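Local coordinates for 3-oxo-tetronate kinase (Cupriavidus necator, PDB 5DMH), which catalyses the ATP-dependent phosphorylation of 3-oxo-tetronate to 3-oxo-tetronate 4-phosphate, at residues Phe388-Gly392 with Gly393-Gly397; Ala398-Ala402 with Leu403-Ala407; Arg86-Ala90 with Val91-Ala95; Lys354-Gln357 with Ala358-Val362. One frame throughout, in Å; residues are numbered along the deposited sequence.

Contact 1. Residues Phe388-Gly392 with Gly393-Gly397; sequences FVVAG and GETSG. With ADP (adenosine-5'-diphosphate), chain C.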
loop_
_atom_site.group_PDB
_atom_site.type_symbol
_atom_site.label_atom_id
_atom_site.label_comp_id
_atom_site.label_asym_id
_atom_site.label_seq_id
_atom_site.Cartn_x
_atom_site.Cartn_y
_atom_site.Cartn_z
ATOM N N PHE A 388 16.774 -0.083 -5.233
ATOM C CA PHE A 388 15.767 0.865 -5.687
ATOM C C PHE A 388 14.901 1.324 -4.542
ATOM O O PHE A 388 14.196 0.507 -3.918
ATOM C CB PHE A 388 14.874 0.191 -6.733
ATOM C CG PHE A 388 15.603 -0.309 -7.938
ATOM C CD1 PHE A 388 16.322 -1.495 -7.892
ATOM C CD2 PHE A 388 15.537 0.382 -9.143
ATOM C CE1 PHE A 388 16.977 -1.964 -9.022
ATOM C CE2 PHE A 388 16.190 -0.091 -10.257
ATOM C CZ PHE A 388 16.910 -1.246 -10.201
ATOM N N VAL A 389 14.921 2.633 -4.280
ATOM C CA VAL A 389 13.999 3.282 -3.342
ATOM C C VAL A 389 12.985 4.075 -4.156
ATOM O O VAL A 389 13.356 4.933 -4.934
ATOM C CB VAL A 389 14.751 4.253 -2.401
ATOM C CG1 VAL A 389 13.779 4.954 -1.467
ATOM C CG2 VAL A 389 15.827 3.508 -1.624
ATOM N N VAL A 390 11.711 3.733 -3.998
ATOM C CA VAL A 390 10.633 4.310 -4.767
ATOM C C VAL A 390 9.630 4.975 -3.830
ATOM O O VAL A 390 9.124 4.343 -2.914
ATOM C CB VAL A 390 9.908 3.255 -5.619
ATOM C CG1 VAL A 390 8.923 3.939 -6.565
ATOM C CG2 VAL A 390 10.889 2.366 -6.400
ATOM N N ALA A 391 9.339 6.239 -4.081
ATOM C CA ALA A 391 8.393 6.997 -3.284
ATOM C C ALA A 391 7.092 7.125 -4.039
ATOM O O ALA A 391 7.071 7.703 -5.133
ATOM C CB ALA A 391 8.961 8.377 -2.961
ATOM N N GLY A 392 6.015 6.550 -3.486
ATOM C CA GLY A 392 4.712 6.635 -4.103
ATOM C C GLY A 392 4.123 5.262 -4.430
ATOM O O GLY A 392 4.807 4.368 -4.931
ATOM N N GLY A 393 2.846 5.096 -4.126
ATOM C CA GLY A 393 2.141 3.836 -4.376
ATOM C C GLY A 393 2.017 3.436 -5.843
ATOM O O GLY A 393 2.507 2.366 -6.291
ATOM N N GLU A 394 1.345 4.289 -6.610
ATOM C CA GLU A 394 1.221 4.083 -8.046
ATOM C C GLU A 394 2.597 4.073 -8.679
ATOM O O GLU A 394 2.859 3.323 -9.618
ATOM C CB GLU A 394 0.394 5.193 -8.692
ATOM C CG GLU A 394 -1.010 5.303 -8.152
ATOM C CD GLU A 394 -1.846 4.063 -8.391
ATOM O OE1 GLU A 394 -1.721 3.449 -9.465
ATOM O OE2 GLU A 394 -2.614 3.711 -7.490
ATOM N N THR A 395 3.468 4.937 -8.179
ATOM C CA THR A 395 4.794 5.024 -8.731
ATOM C C THR A 395 5.473 3.649 -8.582
ATOM O O THR A 395 6.112 3.145 -9.512
ATOM C CB THR A 395 5.646 6.151 -8.069
ATOM O OG1 THR A 395 5.013 7.421 -8.270
ATOM C CG2 THR A 395 7.065 6.195 -8.675
ATOM N N SER A 396 5.346 3.055 -7.408
ATOM C CA SER A 396 5.960 1.744 -7.145
ATOM C C SER A 396 5.371 0.650 -8.024
ATOM O O SER A 396 6.095 -0.248 -8.491
ATOM C CB SER A 396 5.794 1.364 -5.682
ATOM O OG SER A 396 6.523 2.221 -4.845
ATOM N N GLY A 397 4.060 0.717 -8.255
ATOM C CA GLY A 397 3.400 -0.222 -9.152
ATOM C C GLY A 397 4.016 -0.164 -10.539
ATOM O O GLY A 397 4.355 -1.216 -11.130
HETATM P PB ADP C . 1.250 8.529 -3.122
HETATM O O1B ADP C . 1.869 7.283 -2.498
HETATM O O2B ADP C . 1.800 9.796 -2.489
HETATM O O3B ADP C . -0.269 8.480 -3.202
HETATM P PA ADP C . 1.476 7.843 -5.959
HETATM O O1A ADP C . 2.721 7.555 -6.700
HETATM O O2A ADP C . 0.493 6.774 -5.623
HETATM O O3A ADP C . 1.895 8.658 -4.613
HETATM O "O5'" ADP C . 0.582 8.922 -6.741
HETATM C "C5'" ADP C . 1.106 10.176 -7.155
HETATM C "C4'" ADP C . 0.561 10.501 -8.542
HETATM O "O4'" ADP C . 0.776 11.875 -8.823
HETATM C "C3'" ADP C . 1.274 9.709 -9.630
HETATM O "O3'" ADP C . 0.367 9.355 -10.692
HETATM C "C2'" ADP C . 2.298 10.688 -10.109
HETATM O "O2'" ADP C . 2.822 10.357 -11.378
HETATM C "C1'" ADP C . 1.507 11.972 -10.040
HETATM N N9 ADP C . 2.410 13.118 -10.026
HETATM C C8 ADP C . 3.575 13.234 -9.344
HETATM N N7 ADP C . 4.160 14.415 -9.594
HETATM C C5 ADP C . 3.347 15.063 -10.461
HETATM C C6 ADP C . 3.393 16.352 -11.151
HETATM N N6 ADP C . 4.438 17.166 -10.893
HETATM N N1 ADP C . 2.365 16.677 -11.958
HETATM C C2 ADP C . 1.321 15.847 -12.169
HETATM N N3 ADP C . 1.208 14.628 -11.593
HETATM C C4 ADP C . 2.198 14.203 -10.752
#
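V390, near the end of strand 388-391, faces S396 on the first turn of helix 393-397, with G392 as the N-cap between them. The chain nearly doubles back: the short strand and helix axes run at 139° and come within 7.1 Å. The G392 carbonyl O is gripped twice. S396 N gives it a hydrogen bond of 2.9 Å, and S396 OG a second of 2.7 Å. The two donors arrive from opposite faces of the carbonyl plane. S396 OG can reach it because it stands beside its own backbone N (chi1 -66°). V390 CG1 packs against T395 CG2 at 3.6 Å and also touches S396 OG. T395 thus has two faces: its methyl lies on the strand, and its OG1 binds ADP O1A at 2.8 Å. The backbone N-H groups continue the grip on the diphosphate. G393 N bonds O1B, E394 N bonds O2A at 2.8 Å, and T395 N bonds O1A. G392 CA lies 3.3 Å from ADP O1B, so the backbone itself comes close to the phosphate. E394 OE1 forms a salt bridge with K84. This is phosphate binding by backbone N-H groups at a helix N-terminus, after a glycine pair at the end of a strand.

Contact 2. Residues Ala398-Ala402 with Leu403-Ala407; sequences AVVQA and LGVRA
V400 holds CG1 anti to its backbone N (chi1 173°), which carries this methyl to V405 just past the helix end. V400 CG1 meets V405 CB at 3.6 Å, and both V405 methyls lie close to it. L403 has CG beside its own N (chi1 -68°). Its side chain therefore runs alongside that of V399, pointing the same way. L403 CD1 packs on V399 CG1 at 3.9 Å, and L403 CG rests on the V399 carbonyl O at 3.3 Å. The backbone ends the helix in a Schellman motif. L403 N makes a regular helix bond to V399 O at 2.9 Å. G404 then takes a positive phi of 74° and turns the chain. G404 N bonds Q401 O at 3.1 Å from well above the carbonyl plane. V405 N returns to V400 O in a weak bond of 3.4 Å. Around this end, V399 and L403 lean on helix 362-382 and strand 387-391, and V400 on F41. The chemistry is split. The carbonyls of V399 and Q401 are each given an N-H donor, and that of V400 a weak one, while the valine and leucine side chains make an apolar seam between the helix and the chain leaving it.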
loop_
_atom_site.group_PDB
_atom_site.type_symbol
_atom_site.label_atom_id
_atom_site.label_comp_id
_atom_site.label_asym_id
_atom_site.label_seq_id
_atom_site.Cartn_x
_atom_site.Cartn_y
_atom_site.Cartn_z
ATOM N N ALA A 398 4.173 1.057 -11.067
ATOM C CA ALA A 398 4.764 1.238 -12.396
ATOM C C ALA A 398 6.202 0.735 -12.442
ATOM O O ALA A 398 6.577 -0.046 -13.324
ATOM C CB ALA A 398 4.694 2.678 -12.840
ATOM N N VAL A 399 7.004 1.166 -11.478
ATOM C CA VAL A 399 8.396 0.806 -11.454
ATOM C C VAL A 399 8.630 -0.699 -11.318
ATOM O O VAL A 399 9.410 -1.275 -12.061
ATOM C CB VAL A 399 9.124 1.537 -10.330
ATOM C CG1 VAL A 399 10.466 0.882 -10.054
ATOM C CG2 VAL A 399 9.238 2.986 -10.682
ATOM N N VAL A 400 7.933 -1.338 -10.380
ATOM C CA VAL A 400 8.163 -2.730 -10.106
ATOM C C VAL A 400 7.675 -3.598 -11.261
ATOM O O VAL A 400 8.302 -4.614 -11.610
ATOM C CB VAL A 400 7.511 -3.115 -8.766
ATOM C CG1 VAL A 400 7.572 -4.610 -8.523
ATOM C CG2 VAL A 400 8.202 -2.369 -7.639
ATOM N N GLN A 401 6.585 -3.189 -11.898
ATOM C CA GLN A 401 6.146 -3.905 -13.086
ATOM C C GLN A 401 7.185 -3.757 -14.214
ATOM O O GLN A 401 7.447 -4.731 -14.938
ATOM C CB GLN A 401 4.750 -3.444 -13.513
ATOM C CG GLN A 401 3.630 -4.023 -12.607
ATOM C CD GLN A 401 2.214 -3.523 -12.959
ATOM O OE1 GLN A 401 2.033 -2.415 -13.452
ATOM N NE2 GLN A 401 1.219 -4.359 -12.714
ATOM N N ALA A 402 7.775 -2.579 -14.374
ATOM C CA ALA A 402 8.757 -2.359 -15.452
ATOM C C ALA A 402 10.035 -3.163 -15.190
ATOM O O ALA A 402 10.729 -3.579 -16.130
ATOM C CB ALA A 402 9.076 -0.876 -15.592
ATOM N N LEU A 403 10.359 -3.359 -13.912
ATOM C CA LEU A 403 11.488 -4.210 -13.515
ATOM C C LEU A 403 11.251 -5.706 -13.680
ATOM O O LEU A 403 12.193 -6.505 -13.581
ATOM C CB LEU A 403 11.859 -3.954 -12.058
ATOM C CG LEU A 403 12.461 -2.597 -11.706
ATOM C CD1 LEU A 403 12.536 -2.447 -10.204
ATOM C CD2 LEU A 403 13.838 -2.422 -12.336
ATOM N N GLY A 404 10.011 -6.118 -13.912
ATOM C CA GLY A 404 9.718 -7.520 -14.123
ATOM C C GLY A 404 9.756 -8.384 -12.868
ATOM O O GLY A 404 9.868 -9.595 -12.959
ATOM N N VAL A 405 9.620 -7.760 -11.703
ATOM C CA VAL A 405 9.672 -8.466 -10.432
ATOM C C VAL A 405 8.448 -9.368 -10.300
ATOM O O VAL A 405 7.338 -8.922 -10.549
ATOM C CB VAL A 405 9.704 -7.466 -9.277
ATOM C CG1 VAL A 405 9.630 -8.160 -7.941
ATOM C CG2 VAL A 405 10.975 -6.613 -9.375
ATOM N N ARG A 406 8.656 -10.611 -9.886
ATOM C CA ARG A 406 7.547 -11.546 -9.719
ATOM C C ARG A 406 7.077 -11.700 -8.267
ATOM O O ARG A 406 5.908 -12.006 -8.017
ATOM C CB ARG A 406 7.915 -12.918 -10.311
ATOM C CG ARG A 406 8.027 -12.896 -11.837
ATOM C CD ARG A 406 8.693 -14.155 -12.391
ATOM N NE ARG A 406 9.016 -14.003 -13.811
ATOM C CZ ARG A 406 9.590 -14.937 -14.565
ATOM N NH1 ARG A 406 9.915 -16.119 -14.051
ATOM N NH2 ARG A 406 9.842 -14.687 -15.843
ATOM N N ALA A 407 7.985 -11.493 -7.318
ATOM C CA ALA A 407 7.659 -11.701 -5.908
ATOM C C ALA A 407 8.742 -11.063 -5.060
ATOM O O ALA A 407 9.840 -10.814 -5.547
ATOM C CB ALA A 407 7.529 -13.184 -5.603
#

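Contact 3. Residues Arg86-Ala90 with Val91-Ala95; sequences RTIPA and VEAVA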
loop_
_atom_site.group_PDB
_atom_site.type_symbol
_atom_site.label_atom_id
_atom_site.label_comp_id
_atom_site.label_asym_id
_atom_site.label_seq_id
_atom_site.Cartn_x
_atom_site.Cartn_y
_atom_site.Cartn_z
ATOM N N ARG A 86 -5.702 0.755 -7.407
ATOM C CA ARG A 86 -6.296 1.825 -6.631
ATOM C C ARG A 86 -7.062 2.875 -7.447
ATOM O O ARG A 86 -8.027 3.444 -6.957
ATOM C CB ARG A 86 -5.202 2.505 -5.794
ATOM C CG ARG A 86 -5.671 3.719 -4.987
ATOM C CD ARG A 86 -4.479 4.265 -4.194
ATOM N NE ARG A 86 -4.207 3.284 -3.158
ATOM C CZ ARG A 86 -3.231 3.347 -2.264
ATOM N NH1 ARG A 86 -2.343 4.344 -2.280
ATOM N NH2 ARG A 86 -3.138 2.373 -1.371
ATOM N N THR A 87 -6.624 3.166 -8.669
ATOM C CA THR A 87 -7.237 4.242 -9.427
ATOM C C THR A 87 -7.680 3.853 -10.842
ATOM O O THR A 87 -8.102 4.720 -11.605
ATOM C CB THR A 87 -6.292 5.459 -9.550
ATOM O OG1 THR A 87 -5.107 5.068 -10.256
ATOM C CG2 THR A 87 -5.917 5.985 -8.188
ATOM N N ILE A 88 -7.564 2.580 -11.199
ATOM C CA ILE A 88 -8.073 2.084 -12.478
ATOM C C ILE A 88 -9.613 2.045 -12.413
ATOM O O ILE A 88 -10.185 2.161 -11.344
ATOM C CB ILE A 88 -7.450 0.684 -12.832
ATOM C CG1 ILE A 88 -7.924 -0.414 -11.882
ATOM C CG2 ILE A 88 -5.911 0.776 -12.841
ATOM C CD1 ILE A 88 -7.346 -1.784 -12.164
ATOM N N PRO A 89 -10.297 1.904 -13.555
ATOM C CA PRO A 89 -11.756 1.753 -13.515
ATOM C C PRO A 89 -12.225 0.648 -12.586
ATOM O O PRO A 89 -11.566 -0.395 -12.454
ATOM C CB PRO A 89 -12.114 1.436 -14.975
ATOM C CG PRO A 89 -11.038 2.157 -15.744
ATOM C CD PRO A 89 -9.798 1.975 -14.944
ATOM N N ALA A 90 -13.368 0.874 -11.960
ATOM C CA ALA A 90 -13.878 -0.054 -10.947
ATOM C C ALA A 90 -14.077 -1.472 -11.501
ATOM O O ALA A 90 -13.740 -2.456 -10.826
ATOM C CB ALA A 90 -15.170 0.470 -10.347
ATOM N N VAL A 91 -14.571 -1.579 -12.730
ATOM C CA VAL A 91 -14.791 -2.899 -13.328
ATOM C C VAL A 91 -13.484 -3.688 -13.435
ATOM O O VAL A 91 -13.465 -4.901 -13.240
ATOM C CB VAL A 91 -15.495 -2.803 -14.703
ATOM C CG1 VAL A 91 -14.598 -2.159 -15.744
ATOM C CG2 VAL A 91 -15.951 -4.175 -15.157
ATOM N N GLU A 92 -12.391 -2.991 -13.714
ATOM C CA GLU A 92 -11.091 -3.640 -13.836
ATOM C C GLU A 92 -10.497 -3.995 -12.476
ATOM O O GLU A 92 -9.891 -5.052 -12.309
ATOM C CB GLU A 92 -10.110 -2.771 -14.624
ATOM C CG GLU A 92 -10.463 -2.556 -16.076
ATOM C CD GLU A 92 -9.462 -1.633 -16.775
ATOM O OE1 GLU A 92 -8.249 -1.792 -16.538
ATOM O OE2 GLU A 92 -9.900 -0.733 -17.530
ATOM N N ALA A 93 -10.675 -3.109 -11.505
ATOM C CA ALA A 93 -10.259 -3.379 -10.142
ATOM C C ALA A 93 -10.980 -4.600 -9.597
ATOM O O ALA A 93 -10.357 -5.452 -8.946
ATOM C CB ALA A 93 -10.506 -2.168 -9.247
ATOM N N VAL A 94 -12.285 -4.665 -9.829
ATOM C CA VAL A 94 -13.063 -5.821 -9.386
ATOM C C VAL A 94 -12.551 -7.082 -10.076
ATOM O O VAL A 94 -12.319 -8.111 -9.438
ATOM C CB VAL A 94 -14.572 -5.615 -9.630
ATOM C CG1 VAL A 94 -15.331 -6.942 -9.437
ATOM C CG2 VAL A 94 -15.115 -4.498 -8.693
ATOM N N ALA A 95 -12.341 -7.005 -11.379
ATOM C CA ALA A 95 -11.949 -8.208 -12.121
ATOM C C ALA A 95 -10.595 -8.718 -11.628
ATOM O O ALA A 95 -10.424 -9.907 -11.367
ATOM C CB ALA A 95 -11.914 -7.935 -13.594
#
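V91 meets P89 loosely at the start of helix 90-106, with V91 CG1 4.4 Å from P89 CB. P89 is the N-cap residue, and its carbonyl O serves the first turn.

E92 comes next. E92 N makes a weak bond to P89 O, bent to 126° at the hydrogen. E92 CG stands beside its own backbone N (chi1 -66°). From there the E92 side chain, extended beyond CG, runs alongside the proline, pointing the same way. E92 OE2 rests against the ring at P89 CG, 3.6 Å away, and is nearly as close to P89 CD. E92 CB also touches I88 CD1 at 3.8 Å.

A93 gives the main bond to the cap. A93 N reaches P89 O at 3.0 Å, almost straight, with an angle of 165°. I88 CD1 comes within 3.6 Å of A93 N. I88 CG1 also packs on A93 CB at 4.1 Å.

V94 makes the next regular helix bond, from V94 N to A90 O at 2.8 Å. V94 CG2 also lies close to A90 O.

A95 carries the helix on through its backbone bond to V91 O.

The turn joins the loop after strand 78-82 to helix 90-106 in the sugar-binding domain. Earlier in the loop, R86 forms salt bridges with D39 and D40. The I88 carbonyl is bonded to N127. A90, A93 and V94 pack on helix 128-139 through P130, V131 and A134.

Contact 4. Residues Lys354-Gln357 with Ala358-Val362; sequences KAVQ and AELGV. With ADP (adenosine-5'-diphosphate), chain C.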
loop_
_atom_site.group_PDB
_atom_site.type_symbol
_atom_site.label_atom_id
_atom_site.label_comp_id
_atom_site.label_asym_id
_atom_site.label_seq_id
_atom_site.Cartn_x
_atom_site.Cartn_y
_atom_site.Cartn_z
ATOM N N LYS A 354 -1.291 21.201 -9.758
ATOM C CA LYS A 354 -2.536 21.712 -10.313
ATOM C C LYS A 354 -2.297 22.386 -11.655
ATOM O O LYS A 354 -3.113 22.232 -12.588
ATOM C CB LYS A 354 -3.229 22.672 -9.348
ATOM C CG LYS A 354 -4.071 21.988 -8.302
ATOM C CD LYS A 354 -5.423 21.536 -8.865
ATOM C CE LYS A 354 -6.286 20.884 -7.790
ATOM N NZ LYS A 354 -7.440 20.110 -8.360
ATOM N N ALA A 355 -1.182 23.108 -11.784
ATOM C CA ALA A 355 -0.873 23.770 -13.052
ATOM C C ALA A 355 -0.613 22.756 -14.176
ATOM O O ALA A 355 -1.053 22.937 -15.299
ATOM C CB ALA A 355 0.348 24.732 -12.894
ATOM N N VAL A 356 0.133 21.707 -13.869
ATOM C CA VAL A 356 0.432 20.672 -14.839
ATOM C C VAL A 356 -0.885 20.001 -15.262
ATOM O O VAL A 356 -1.143 19.757 -16.430
ATOM C CB VAL A 356 1.381 19.610 -14.218
ATOM C CG1 VAL A 356 1.451 18.369 -15.113
ATOM C CG2 VAL A 356 2.775 20.191 -13.953
ATOM N N GLN A 357 -1.726 19.706 -14.286
ATOM C CA GLN A 357 -2.954 18.990 -14.552
ATOM C C GLN A 357 -3.926 19.801 -15.394
ATOM O O GLN A 357 -4.594 19.232 -16.260
ATOM C CB GLN A 357 -3.609 18.542 -13.248
ATOM C CG GLN A 357 -2.810 17.480 -12.476
ATOM C CD GLN A 357 -3.503 17.123 -11.170
ATOM O OE1 GLN A 357 -4.192 17.971 -10.584
ATOM N NE2 GLN A 357 -3.328 15.900 -10.702
ATOM N N ALA A 358 -4.018 21.108 -15.147
ATOM C CA ALA A 358 -4.874 21.987 -15.952
ATOM C C ALA A 358 -4.465 21.933 -17.419
ATOM O O ALA A 358 -5.303 22.038 -18.307
ATOM C CB ALA A 358 -4.824 23.439 -15.440
ATOM N N GLU A 359 -3.178 21.765 -17.672
ATOM C CA GLU A 359 -2.682 21.744 -19.044
ATOM C C GLU A 359 -2.830 20.360 -19.692
ATOM O O GLU A 359 -3.221 20.272 -20.849
ATOM C CB GLU A 359 -1.225 22.200 -19.081
ATOM C CG GLU A 359 -0.577 22.136 -20.448
ATOM C CD GLU A 359 -0.879 23.352 -21.311
ATOM O OE1 GLU A 359 -1.959 23.964 -21.154
ATOM O OE2 GLU A 359 -0.023 23.696 -22.153
ATOM N N LEU A 360 -2.549 19.289 -18.943
ATOM C CA LEU A 360 -2.455 17.936 -19.514
ATOM C C LEU A 360 -3.631 16.993 -19.187
ATOM O O LEU A 360 -3.848 16.006 -19.888
ATOM C CB LEU A 360 -1.152 17.256 -19.046
ATOM C CG LEU A 360 0.235 17.867 -19.350
ATOM C CD1 LEU A 360 1.320 16.972 -18.759
ATOM C CD2 LEU A 360 0.469 18.054 -20.843
ATOM N N GLY A 361 -4.343 17.265 -18.091
ATOM C CA GLY A 361 -5.306 16.344 -17.519
ATOM C C GLY A 361 -4.700 15.546 -16.368
ATOM O O GLY A 361 -3.506 15.282 -16.357
ATOM N N VAL A 362 -5.518 15.151 -15.391
ATOM C CA VAL A 362 -5.013 14.470 -14.198
ATOM C C VAL A 362 -4.422 13.102 -14.521
ATOM O O VAL A 362 -3.281 12.786 -14.163
ATOM C CB VAL A 362 -6.155 14.338 -13.134
ATOM C CG1 VAL A 362 -5.763 13.442 -11.989
ATOM C CG2 VAL A 362 -6.594 15.747 -12.639
HETATM P PB ADP C . 1.250 8.529 -3.122
HETATM O O1B ADP C . 1.869 7.283 -2.498
HETATM O O2B ADP C . 1.800 9.796 -2.489
HETATM O O3B ADP C . -0.269 8.480 -3.202
HETATM P PA ADP C . 1.476 7.843 -5.959
HETATM O O1A ADP C . 2.721 7.555 -6.700
HETATM O O2A ADP C . 0.493 6.774 -5.623
HETATM O O3A ADP C . 1.895 8.658 -4.613
HETATM O "O5'" ADP C . 0.582 8.922 -6.741
HETATM C "C5'" ADP C . 1.106 10.176 -7.155
HETATM C "C4'" ADP C . 0.561 10.501 -8.542
HETATM O "O4'" ADP C . 0.776 11.875 -8.823
HETATM C "C3'" ADP C . 1.274 9.709 -9.630
HETATM O "O3'" ADP C . 0.367 9.355 -10.692
HETATM C "C2'" ADP C . 2.298 10.688 -10.109
HETATM O "O2'" ADP C . 2.822 10.357 -11.378
HETATM C "C1'" ADP C . 1.507 11.972 -10.040
HETATM N N9 ADP C . 2.410 13.118 -10.026
HETATM C C8 ADP C . 3.575 13.234 -9.344
HETATM N N7 ADP C . 4.160 14.415 -9.594
HETATM C C5 ADP C . 3.347 15.063 -10.461
HETATM C C6 ADP C . 3.393 16.352 -11.151
HETATM N N6 ADP C . 4.438 17.166 -10.893
HETATM N N1 ADP C . 2.365 16.677 -11.958
HETATM C C2 ADP C . 1.321 15.847 -12.169
HETATM N N3 ADP C . 1.208 14.628 -11.593
HETATM C C4 ADP C . 2.198 14.203 -10.752
HETATM O O HOH W 1 -1.649 14.111 -12.137
#
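V356 and L360 pack one turn apart on helix 350-360, with V356 CG1 3.9 Å from L360 CD1. The same V356 methyl meets the bound nucleotide. V356 abuts the adenine at its N1 and C2 atoms, with CG1 3.7 Å from ADP N1. This methyl lies anti to the backbone N (chi1 167°). The valine thus touches the adenine and packs on L360 at the same time.

The other close pair is Q357 and V362. The flat amide of Q357 lies against the valine methyls, with Q357 CD 3.7 Å from V362 CG2 and Q357 NE2 as near to CG1. The glutamine chain is extended beyond CG, and the amide lies beside V362, where the chain returns after G361. Q357 NE2 gives a hydrogen bond to a water at 2.8 Å. That water in turn donates to V362 O, bridging the side chain to the next helix. Q357 NE2 also bonds the carbonyl of P178, a second tie that should limit the amide's rotation.

Further out, the backbone sets these positions. L360 N bonds V356 O at 2.9 Å, and the G361 N bond to Q357 O is 2.7 Å. G361 then leaves helical geometry with a phi of 97°. A365 of the helix that starts at V362 touches both V356 and L360. In helix 318-322, P318 touches V356, and L319 touches L360.

Here a glycine with positive phi ends one helix and is the N-cap of the next, at the adenine end of the ADP pocket.

How the contacts relate
Contact 3 comes first along the chain, in the sugar-binding domain, where it turns the loop after strand 78-82 into helix 90-106. Contact 4 follows, at the corner between helices 350-360 and 362-382. Contact 1 turns strand 387-391 into helix 393-403, and contact 2 ends that helix. All four are local turns in series; none nests or crosses. Contacts 1 and 2 share a helix and touch, F388 on L403 and V390 on V399. Contacts 1 and 4 meet ADP at its diphosphate and adenine ends, their own atoms about 10 Å apart at the nearest. Contact 3 reaches contact 1 across the domains, with E394 against R86 and T87.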